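Long-range contacts in VP2 (Primate bocaparvovirus 1, PDB 7L0W), which self-assembles in sixty copies into the T=1 icosahedral capsid, about 26 nm across, of human bocavirus 1: residues A[167-172]-A[297-302]; A[267-272]-A[368-373]. All coordinates share one frame; numbering follows the deposited sequence.

Contact 1 of 2, residues A[167-172]-A[297-302]; sequences LADLDG and HINTGA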
# COMPACT_ATOMS: atom_id res chain seq x y z
N LEU A 167 -44.96 -110.56 6.46
CA LEU A 167 -43.69 -110.55 7.16
C LEU A 167 -43.91 -110.49 8.67
O LEU A 167 -43.15 -111.08 9.44
CB LEU A 167 -42.85 -109.36 6.70
CG LEU A 167 -41.95 -109.59 5.49
CD1 LEU A 167 -41.03 -110.74 5.79
CD2 LEU A 167 -42.76 -109.89 4.26
N ALA A 168 -44.95 -109.78 9.10
CA ALA A 168 -45.33 -109.61 10.50
C ALA A 168 -46.42 -110.59 10.92
O ALA A 168 -47.01 -110.44 11.98
CB ALA A 168 -45.79 -108.17 10.72
N ASP A 169 -46.72 -111.56 10.06
CA ASP A 169 -47.97 -112.31 10.14
C ASP A 169 -48.19 -112.93 11.52
O ASP A 169 -49.34 -113.21 11.89
CB ASP A 169 -47.97 -113.39 9.05
CG ASP A 169 -49.34 -114.01 8.83
OD1 ASP A 169 -50.32 -113.50 9.40
OD2 ASP A 169 -49.43 -115.00 8.07
N LEU A 170 -47.13 -113.16 12.28
CA LEU A 170 -47.09 -113.92 13.54
C LEU A 170 -47.37 -115.40 13.31
O LEU A 170 -47.33 -116.16 14.28
CB LEU A 170 -48.07 -113.43 14.62
CG LEU A 170 -47.66 -112.35 15.62
CD1 LEU A 170 -46.31 -112.68 16.23
CD2 LEU A 170 -47.61 -111.01 14.96
N ASP A 171 -47.68 -115.82 12.08
CA ASP A 171 -48.01 -117.21 11.84
C ASP A 171 -46.90 -118.14 12.30
O ASP A 171 -47.12 -118.99 13.17
CB ASP A 171 -48.33 -117.41 10.36
CG ASP A 171 -47.24 -116.87 9.45
OD1 ASP A 171 -46.28 -116.26 9.96
OD2 ASP A 171 -47.35 -117.04 8.22
N GLY A 172 -45.69 -117.98 11.75
CA GLY A 172 -44.53 -118.71 12.24
C GLY A 172 -44.78 -120.19 12.37
O GLY A 172 -45.37 -120.83 11.49
N HIS A 297 -41.50 -116.29 8.13
CA HIS A 297 -42.37 -117.39 7.76
C HIS A 297 -43.48 -116.88 6.86
O HIS A 297 -44.21 -115.95 7.23
CB HIS A 297 -42.95 -118.05 9.01
CG HIS A 297 -43.74 -119.29 8.72
ND1 HIS A 297 -45.06 -119.25 8.34
CD2 HIS A 297 -43.39 -120.60 8.76
CE1 HIS A 297 -45.50 -120.49 8.15
NE2 HIS A 297 -44.50 -121.32 8.40
N ILE A 298 -43.61 -117.48 5.68
CA ILE A 298 -44.71 -117.14 4.78
C ILE A 298 -45.49 -118.40 4.45
O ILE A 298 -45.00 -119.29 3.76
CB ILE A 298 -44.20 -116.47 3.49
CG1 ILE A 298 -43.59 -115.11 3.79
CG2 ILE A 298 -45.32 -116.33 2.51
CD1 ILE A 298 -42.11 -115.12 3.84
N ASN A 299 -46.73 -118.47 4.93
CA ASN A 299 -47.55 -119.65 4.69
C ASN A 299 -48.22 -119.60 3.32
O ASN A 299 -48.28 -120.61 2.61
CB ASN A 299 -48.57 -119.82 5.81
CG ASN A 299 -49.42 -118.59 6.02
OD1 ASN A 299 -49.74 -117.87 5.07
ND2 ASN A 299 -49.79 -118.33 7.26
N THR A 300 -48.74 -118.43 2.93
CA THR A 300 -49.54 -118.35 1.72
C THR A 300 -48.67 -118.33 0.47
O THR A 300 -48.99 -118.96 -0.54
CB THR A 300 -50.46 -117.13 1.77
OG1 THR A 300 -51.31 -117.11 0.62
CG2 THR A 300 -49.66 -115.83 1.85
N GLY A 301 -47.55 -117.61 0.52
CA GLY A 301 -46.68 -117.49 -0.62
C GLY A 301 -47.34 -116.76 -1.78
O GLY A 301 -48.43 -116.20 -1.67
N ALA A 302 -46.63 -116.77 -2.91
CA ALA A 302 -47.12 -116.22 -4.17
C ALA A 302 -47.38 -114.73 -3.99
O ALA A 302 -46.44 -114.00 -3.63
CB ALA A 302 -48.32 -117.05 -4.64

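Contact 2 of 2, residues A[267-272]-A[368-373]; sequences TGPGLL and IWMFPN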
# COMPACT_ATOMS: atom_id res chain seq x y z
N THR A 267 -34.56 -102.49 -28.74
CA THR A 267 -35.88 -102.32 -28.18
C THR A 267 -35.83 -101.90 -26.72
O THR A 267 -35.07 -102.44 -25.92
CB THR A 267 -36.63 -103.63 -28.31
OG1 THR A 267 -36.69 -104.00 -29.69
CG2 THR A 267 -38.01 -103.48 -27.80
N GLY A 268 -36.66 -100.92 -26.37
CA GLY A 268 -36.82 -100.52 -24.99
C GLY A 268 -37.31 -101.66 -24.12
O GLY A 268 -38.07 -102.52 -24.56
N PRO A 269 -36.89 -101.67 -22.86
CA PRO A 269 -37.11 -102.85 -22.03
C PRO A 269 -38.57 -103.07 -21.71
O PRO A 269 -39.38 -102.15 -21.73
CB PRO A 269 -36.31 -102.53 -20.76
CG PRO A 269 -36.29 -101.07 -20.72
CD PRO A 269 -36.20 -100.61 -22.12
N GLY A 270 -38.90 -104.32 -21.39
CA GLY A 270 -40.25 -104.71 -21.03
C GLY A 270 -40.30 -106.20 -20.87
O GLY A 270 -39.41 -106.92 -21.32
N LEU A 271 -41.36 -106.67 -20.21
CA LEU A 271 -41.49 -108.06 -19.79
C LEU A 271 -42.85 -108.60 -20.25
O LEU A 271 -43.89 -108.18 -19.74
CB LEU A 271 -41.32 -108.16 -18.28
CG LEU A 271 -39.95 -108.45 -17.67
CD1 LEU A 271 -38.88 -107.56 -18.20
CD2 LEU A 271 -40.04 -108.22 -16.19
N LEU A 272 -42.83 -109.52 -21.22
CA LEU A 272 -44.03 -110.19 -21.71
C LEU A 272 -44.23 -111.59 -21.17
O LEU A 272 -45.23 -112.23 -21.51
CB LEU A 272 -44.02 -110.24 -23.24
CG LEU A 272 -44.52 -109.04 -24.05
CD1 LEU A 272 -44.15 -107.74 -23.46
CD2 LEU A 272 -44.07 -109.12 -25.50
N ILE A 368 -37.24 -108.54 -22.10
CA ILE A 368 -35.97 -107.90 -22.41
C ILE A 368 -35.68 -106.89 -21.30
O ILE A 368 -36.59 -106.23 -20.81
CB ILE A 368 -35.98 -107.22 -23.78
CG1 ILE A 368 -36.88 -106.01 -23.79
CG2 ILE A 368 -36.52 -108.15 -24.82
CD1 ILE A 368 -36.71 -105.22 -25.01
N TRP A 369 -34.42 -106.81 -20.91
CA TRP A 369 -34.01 -106.00 -19.78
C TRP A 369 -33.29 -104.76 -20.29
O TRP A 369 -33.20 -104.53 -21.50
CB TRP A 369 -33.12 -106.84 -18.87
CG TRP A 369 -33.81 -108.07 -18.38
CD1 TRP A 369 -33.85 -109.28 -18.99
CD2 TRP A 369 -34.53 -108.22 -17.15
NE1 TRP A 369 -34.56 -110.17 -18.24
CE2 TRP A 369 -34.99 -109.55 -17.10
CE3 TRP A 369 -34.83 -107.36 -16.10
CZ2 TRP A 369 -35.73 -110.03 -16.04
CZ3 TRP A 369 -35.57 -107.85 -15.05
CH2 TRP A 369 -36.01 -109.16 -15.03
N MET A 370 -32.78 -103.94 -19.38
CA MET A 370 -31.94 -102.83 -19.82
C MET A 370 -30.71 -103.38 -20.51
O MET A 370 -30.08 -104.32 -20.03
CB MET A 370 -31.55 -101.92 -18.66
CG MET A 370 -32.64 -100.97 -18.23
SD MET A 370 -32.21 -99.99 -16.78
CE MET A 370 -30.94 -98.93 -17.43
N PHE A 371 -30.42 -102.81 -21.66
CA PHE A 371 -29.33 -103.19 -22.53
C PHE A 371 -28.89 -101.90 -23.19
O PHE A 371 -29.72 -101.00 -23.38
CB PHE A 371 -29.82 -104.21 -23.57
CG PHE A 371 -28.76 -104.76 -24.44
CD1 PHE A 371 -27.99 -105.82 -24.02
CD2 PHE A 371 -28.54 -104.24 -25.69
CE1 PHE A 371 -27.02 -106.33 -24.82
CE2 PHE A 371 -27.56 -104.75 -26.50
CZ PHE A 371 -26.81 -105.80 -26.06
N PRO A 372 -27.62 -101.74 -23.51
CA PRO A 372 -27.19 -100.50 -24.14
C PRO A 372 -27.90 -100.25 -25.46
O PRO A 372 -28.42 -101.17 -26.10
CB PRO A 372 -25.68 -100.71 -24.34
CG PRO A 372 -25.51 -102.16 -24.30
CD PRO A 372 -26.48 -102.63 -23.28
N ASN A 373 -27.94 -98.98 -25.83
CA ASN A 373 -28.48 -98.54 -27.12
C ASN A 373 -29.99 -98.75 -27.21
O ASN A 373 -30.53 -98.92 -28.31
CB ASN A 373 -27.78 -99.24 -28.27
CG ASN A 373 -26.32 -98.94 -28.32
OD1 ASN A 373 -25.88 -97.91 -27.82
ND2 ASN A 373 -25.56 -99.84 -28.91

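Contact 1 of 2, residues A[167-172]-A[297-302]
Gly172 lays its carbonyl oxygen over the centre of the His297 imidazole, while the carboxylate of Asp171 meets the same ring at its edge. Gly172 O is 3.2 Å from His297 NE2, but the angle is wrong for a hydrogen bond, since the oxygen sits above the ring rather than in its plane. Gly172 CA faces the same side, 4.0 Å from the ring centroid, making a CH-pi contact. The backbone here has a positive phi, which glycine adopts readily.

The true polar link is His297 ND1 to Asp171 OD2, 3.2 Å long with an N-H...O angle of 160°. OD2 lies nearly in the imidazole plane, as a ring N-H requires, yet ND1 meets that oxygen from 74° above the carboxylate plane, the two flat groups being almost perpendicular. Asp171 CG stands between its own backbone N and carbonyl carbon (chi1 52°), which directs OD2 to the ring and OD1 back to Gly172 N, its hydrogen-bond donor.

In the jelly-roll capsid protein of parvoviruses, 167-172 belongs to the EF loop and leads into helix 179-186. The segment 297-302 belongs to the very long GH loop, so the contact joins two surface loops away from the barrel. Asn299 ND2 comes within 2.9 Å of Asp171 OD2, poorly angled for a hydrogen bond. Glu166 and Glu181 crowd more negative charge around the aspartates, and Glu166 also accepts a hydrogen bond from Asn299 N. So acidic a setting would probably favour protonated His297 at pH 5.5. Crowding among the acids would tend to raise their pKa values, while a protonated His297 would offset this for Asp171. Leu170 meanwhile packs on Tyr478 of a neighbouring subunit.

Contact 2 of 2, residues A[267-272]-A[368-373]
Ile368 places CG1 between its backbone N and carbonyl carbon (chi1 70°) and then extends CD1 (chi2 170°), carrying the methyl along the other segment to Thr267 and Gly268. There CD1 lies 3.5 Å from Thr267 CG2, and CG1 passes 3.6 Å from Pro269 CA. The threonine methyl can face the isoleucine because CG2 is anti to the backbone N, while OG1 turns elsewhere and bonds to Leu353 O. Leu354 of strand 352-357 packs on Ile368 as well.

In the backbone, Gly270 and Ile368 form an antiparallel hydrogen-bonded pair, the core of a tiny two-stranded sheet within the GH loop. Ile368 N gives to Gly270 O at 2.8 Å, nearly in line with the carbonyl; Gly270 N returns a bond to Ile368 O at 3.1 Å. Glycine suits the almost fully extended backbone at 270, and the branched isoleucine suits a strand.

Pro269, which has no N-H to satisfy, sets its ring against Met370, CG to CG at 4.4 Å. Leu271 sends CD2 to Trp369 CH2, 4.3 Å away, meeting the indole obliquely. Trp369 also makes edge-to-face contacts with Trp369 of two other subunits, and Phe371 packs on Leu271 of one of them, a cyclic exchange consistent with a capsid threefold axis.

Reciprocal backbone bonds thus satisfy the buried peptide groups of the pair, so it can lie among largely apolar side chains of the kind that remain buried when subunits associate, while further hydrogen bonds run to neighbouring subunits, from the backbone of Met370 for one.

Overall arrangement
Contact 2 is buried throughout, whereas contact 1 lies at the surface; their centres are about 34 Å apart and their nearest atoms about 15 Å, so they do not touch. Both draw on the GH loop: contact 2 pairs two portions of it, while contact 1 ties a third portion, 297-302, to the EF loop. That third portion falls between 267-272 and 368-373 while its partner 167-172 precedes both, so the pairings alternate along the chain. Chemistry follows place. Contact 1 depends on ionisable and amide side chains, with poorly ordered residues on the EF side, and may be sensitive to pH; contact 2 relies on backbone pairing and apolar packing, continued into two neighbouring subunits.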